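Local atomic coordinates of Cro protein (Xylella fastidiosa, PDB entry 3BD1), a protein that probably represses transcription from a prophage by binding operator DNA through a helix-turn-helix motif. Residues R36-I45 with C55-F63. Numbering follows the deposited sequence.
Sequences RVPAERCIDI and CRELRPDVF. With GOL (glycerol), chain D.
The C-terminal part of this all-helical Cro protein packs here on the start of helix 42-48, with Leu58 and Arg59 touching Val37 and Cys42. Arg59 bends at chi2 and chi3 (-67° and -58°), which brings its guanidinium edge-on to Val37 O. There Arg59 NH1 donates to Val37 O at 2.9 Å, in the carbonyl plane. Arg59 NE and NH2 form a two-bond salt bridge with Asp61 of the same segment, NE to OD1 and NH2 to OD2, so three bonds at its edge fix the rotation of the guanidinium. Arg36 CG lies over one face and Val62 CG2 over the other. The Arg36 guanidinium is turned 81° from that of Arg59. A glycerol, probably from the crystallisation liquor, bridges Ala39 N and Arg59 NH1 through O1. A water links Val37 N to Leu58 O.

The rest of the contact is mainly apolar. Cys42 SG sits 3.5 Å from Arg59 CG and 3.8 Å from Leu58 CB. Leu58 CD1 meets Ile45 CG2 at 3.7 Å, and its CB touches Val37 CG2. Ala3 of helix 3-11 also touches Leu58, and Trp31 touches Val37 and Ile45. Helices 14-21 and 25-34 probably form the helix-turn-helix.

Cys55 SG packs against Ile43 CG1 at 3.7 Å and also touches Cys42 CB. Cys55 CB lies over the centre of one Phe63 ring face, and Val62 CG1 covers the opposite face. Phe63 CE1 reaches Cys42 CB at 3.6 Å, while Ala39 O lies at the ring edge. The Phe63 ring also meets Phe63 of the second subunit, and Ile43 packs on Val62 of that subunit.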
loop_
_atom_site.group_PDB
_atom_site.type_symbol
_atom_site.label_atom_id
_atom_site.label_comp_id
_atom_site.label_asym_id
_atom_site.label_seq_id
_atom_site.Cartn_x
_atom_site.Cartn_y
_atom_site.Cartn_z
ATOM N N ARG A 36 -12.774 7.521 3.648
ATOM C CA ARG A 36 -12.965 8.231 4.908
ATOM C C ARG A 36 -12.525 7.381 6.092
ATOM O O ARG A 36 -13.112 6.329 6.357
ATOM C CB ARG A 36 -14.452 8.548 5.107
ATOM C CG ARG A 36 -14.804 9.365 6.346
ATOM C CD ARG A 36 -16.303 9.575 6.506
ATOM N NE ARG A 36 -17.007 8.431 7.088
ATOM C CZ ARG A 36 -17.837 7.614 6.439
ATOM N NH1 ARG A 36 -18.111 7.779 5.151
ATOM N NH2 ARG A 36 -18.410 6.607 7.088
ATOM N N VAL A 37 -11.511 7.867 6.800
ATOM C CA VAL A 37 -11.106 7.250 8.044
ATOM C C VAL A 37 -12.023 7.791 9.140
ATOM O O VAL A 37 -12.483 8.934 9.085
ATOM C CB VAL A 37 -9.600 7.448 8.403
ATOM C CG1 VAL A 37 -8.729 7.094 7.198
ATOM C CG2 VAL A 37 -9.212 8.814 8.912
ATOM N N PRO A 38 -12.281 6.973 10.162
ATOM C CA PRO A 38 -13.040 7.468 11.310
ATOM C C PRO A 38 -12.363 8.672 11.981
ATOM O O PRO A 38 -11.141 8.705 12.117
ATOM C CB PRO A 38 -13.023 6.270 12.266
ATOM C CG PRO A 38 -12.781 5.093 11.441
ATOM C CD PRO A 38 -11.888 5.565 10.325
ATOM N N ALA A 39 -13.154 9.652 12.416
ATOM C CA ALA A 39 -12.616 10.888 12.966
ATOM C C ALA A 39 -11.752 10.525 14.171
ATOM O O ALA A 39 -10.711 11.156 14.390
ATOM C CB ALA A 39 -13.755 11.870 13.375
ATOM N N GLU A 40 -12.190 9.539 14.949
ATOM C CA GLU A 40 -11.499 9.202 16.197
ATOM C C GLU A 40 -10.191 8.445 15.998
ATOM O O GLU A 40 -9.484 8.158 16.987
ATOM C CB GLU A 40 -12.403 8.393 17.112
ATOM C CG GLU A 40 -12.723 6.996 16.646
ATOM C CD GLU A 40 -13.907 6.870 15.711
ATOM O OE1 GLU A 40 -14.336 5.701 15.598
ATOM O OE2 GLU A 40 -14.378 7.878 15.125
ATOM N N ARG A 41 -9.869 8.141 14.745
ATOM C CA ARG A 41 -8.583 7.516 14.431
ATOM C C ARG A 41 -7.584 8.447 13.761
ATOM O O ARG A 41 -6.444 8.051 13.499
ATOM C CB ARG A 41 -8.746 6.226 13.627
ATOM C CG ARG A 41 -9.556 5.094 14.300
ATOM C CD ARG A 41 -9.363 4.974 15.821
ATOM N NE ARG A 41 -7.986 4.648 16.182
ATOM C CZ ARG A 41 -7.507 3.407 16.193
ATOM N NH1 ARG A 41 -8.281 2.376 15.875
ATOM N NH2 ARG A 41 -6.246 3.215 16.527
ATOM N N CYS A 42 -7.991 9.684 13.466
ATOM C CA CYS A 42 -7.087 10.563 12.713
ATOM C C CYS A 42 -5.790 10.907 13.473
ATOM O O CYS A 42 -4.714 10.851 12.862
ATOM C CB CYS A 42 -7.802 11.847 12.294
ATOM S SG CYS A 42 -9.030 11.516 11.001
ATOM N N ILE A 43 -5.901 11.297 14.746
ATOM C CA ILE A 43 -4.684 11.583 15.523
ATOM C C ILE A 43 -3.781 10.357 15.555
ATOM O O ILE A 43 -2.568 10.483 15.436
ATOM C CB ILE A 43 -4.963 12.103 16.942
ATOM C CG1 ILE A 43 -5.521 13.523 16.905
ATOM C CG2 ILE A 43 -3.690 12.130 17.802
ATOM C CD1 ILE A 43 -5.886 14.110 18.265
ATOM N N ASP A 44 -4.373 9.184 15.720
ATOM C CA ASP A 44 -3.575 7.957 15.788
ATOM C C ASP A 44 -2.805 7.772 14.484
ATOM O O ASP A 44 -1.638 7.404 14.510
ATOM C CB ASP A 44 -4.478 6.759 16.042
ATOM C CG ASP A 44 -5.146 6.791 17.403
ATOM O OD1 ASP A 44 -4.535 7.348 18.339
ATOM O OD2 ASP A 44 -6.269 6.256 17.492
ATOM N N ILE A 45 -3.470 8.015 13.358
ATOM C CA ILE A 45 -2.806 7.857 12.066
ATOM C C ILE A 45 -1.680 8.881 11.914
ATOM O O ILE A 45 -0.577 8.557 11.434
ATOM C CB ILE A 45 -3.812 7.923 10.879
ATOM C CG1 ILE A 45 -4.803 6.747 10.938
ATOM C CG2 ILE A 45 -3.051 8.039 9.555
ATOM C CD1 ILE A 45 -6.037 6.906 10.037
ATOM N N CYS A 55 -4.057 15.231 10.461
ATOM C CA CYS A 55 -5.490 15.103 10.667
ATOM C C CYS A 55 -6.291 15.855 9.591
ATOM O O CYS A 55 -7.261 15.325 9.077
ATOM C CB CYS A 55 -5.884 15.641 12.060
ATOM S SG CYS A 55 -5.342 14.545 13.383
ATOM N N ARG A 56 -5.877 17.067 9.245
ATOM C CA ARG A 56 -6.619 17.888 8.268
ATOM C C ARG A 56 -6.601 17.267 6.884
ATOM O O ARG A 56 -7.522 17.492 6.100
ATOM C CB ARG A 56 -6.006 19.285 8.254
ATOM C CG ARG A 56 -6.431 20.252 7.209
ATOM C CD ARG A 56 -7.849 20.703 7.407
ATOM N NE ARG A 56 -8.208 21.572 6.281
ATOM C CZ ARG A 56 -9.176 22.480 6.305
ATOM N NH1 ARG A 56 -9.915 22.647 7.393
ATOM N NH2 ARG A 56 -9.415 23.211 5.223
ATOM N N GLU A 57 -5.579 16.482 6.569
ATOM C CA GLU A 57 -5.533 15.795 5.299
ATOM C C GLU A 57 -6.462 14.607 5.284
ATOM O O GLU A 57 -7.027 14.268 4.236
ATOM C CB GLU A 57 -4.106 15.369 4.949
ATOM C CG GLU A 57 -3.149 16.539 4.768
ATOM C CD GLU A 57 -1.674 16.199 4.761
ATOM O OE1 GLU A 57 -1.241 15.239 5.388
ATOM O OE2 GLU A 57 -0.872 16.906 4.133
ATOM N N LEU A 58 -6.607 13.961 6.442
ATOM C CA LEU A 58 -7.478 12.803 6.548
ATOM C C LEU A 58 -8.952 13.176 6.576
ATOM O O LEU A 58 -9.782 12.550 5.921
ATOM C CB LEU A 58 -7.088 11.980 7.787
ATOM C CG LEU A 58 -5.729 11.276 7.734
ATOM C CD1 LEU A 58 -5.254 11.002 9.193
ATOM C CD2 LEU A 58 -5.793 10.034 6.877
ATOM N N ARG A 59 -9.290 14.203 7.342
ATOM C CA ARG A 59 -10.683 14.581 7.547
ATOM C C ARG A 59 -10.768 16.096 7.557
ATOM O O ARG A 59 -10.901 16.743 8.599
ATOM C CB ARG A 59 -11.296 13.955 8.806
ATOM C CG ARG A 59 -11.493 12.444 8.740
ATOM C CD ARG A 59 -12.554 12.006 7.715
ATOM N NE ARG A 59 -13.852 12.620 7.985
ATOM C CZ ARG A 59 -14.738 12.132 8.844
ATOM N NH1 ARG A 59 -14.472 11.009 9.500
ATOM N NH2 ARG A 59 -15.886 12.748 9.064
ATOM N N PRO A 60 -10.733 16.701 6.361
ATOM C CA PRO A 60 -10.832 18.148 6.287
ATOM C C PRO A 60 -12.172 18.716 6.750
ATOM O O PRO A 60 -12.231 19.907 7.039
ATOM C CB PRO A 60 -10.568 18.479 4.818
ATOM C CG PRO A 60 -10.589 17.229 4.124
ATOM C CD PRO A 60 -10.523 16.066 5.053
ATOM N N ASP A 61 -13.191 17.867 6.785
ATOM C CA ASP A 61 -14.498 18.210 7.305
ATOM C C ASP A 61 -14.560 18.249 8.830
ATOM O O ASP A 61 -15.577 18.705 9.361
ATOM C CB ASP A 61 -15.539 17.214 6.801
ATOM C CG ASP A 61 -15.231 15.759 7.082
ATOM O OD1 ASP A 61 -14.056 15.343 7.008
ATOM O OD2 ASP A 61 -16.222 15.033 7.330
ATOM N N VAL A 62 -13.512 17.766 9.504
ATOM C CA VAL A 62 -13.461 17.697 10.961
ATOM C C VAL A 62 -12.408 18.659 11.519
ATOM O O VAL A 62 -12.669 19.355 12.496
ATOM C CB VAL A 62 -13.179 16.242 11.414
ATOM C CG1 VAL A 62 -12.913 16.174 12.938
ATOM C CG2 VAL A 62 -14.306 15.319 10.978
ATOM N N PHE A 63 -11.217 18.698 10.927
ATOM C CA PHE A 63 -10.093 19.426 11.494
ATOM C C PHE A 63 -9.875 20.753 10.816
ATOM O O PHE A 63 -10.293 20.956 9.683
ATOM C CB PHE A 63 -8.834 18.553 11.466
ATOM C CG PHE A 63 -8.955 17.313 12.296
ATOM C CD1 PHE A 63 -9.401 16.124 11.747
ATOM C CD2 PHE A 63 -8.644 17.367 13.645
ATOM C CE1 PHE A 63 -9.521 14.981 12.528
ATOM C CE2 PHE A 63 -8.755 16.231 14.411
ATOM C CZ PHE A 63 -9.202 15.038 13.877
HETATM C C1 GOL D . -17.311 10.132 11.831
HETATM O O1 GOL D . -16.008 9.644 11.613
HETATM C C2 GOL D . -17.683 11.117 12.931
HETATM O O2 GOL D . -16.655 12.082 12.952
HETATM C C3 GOL D . -18.083 10.644 14.328
HETATM O O3 GOL D . -17.099 9.653 14.548
HETATM O O HOH W 1 -10.016 9.949 5.499
#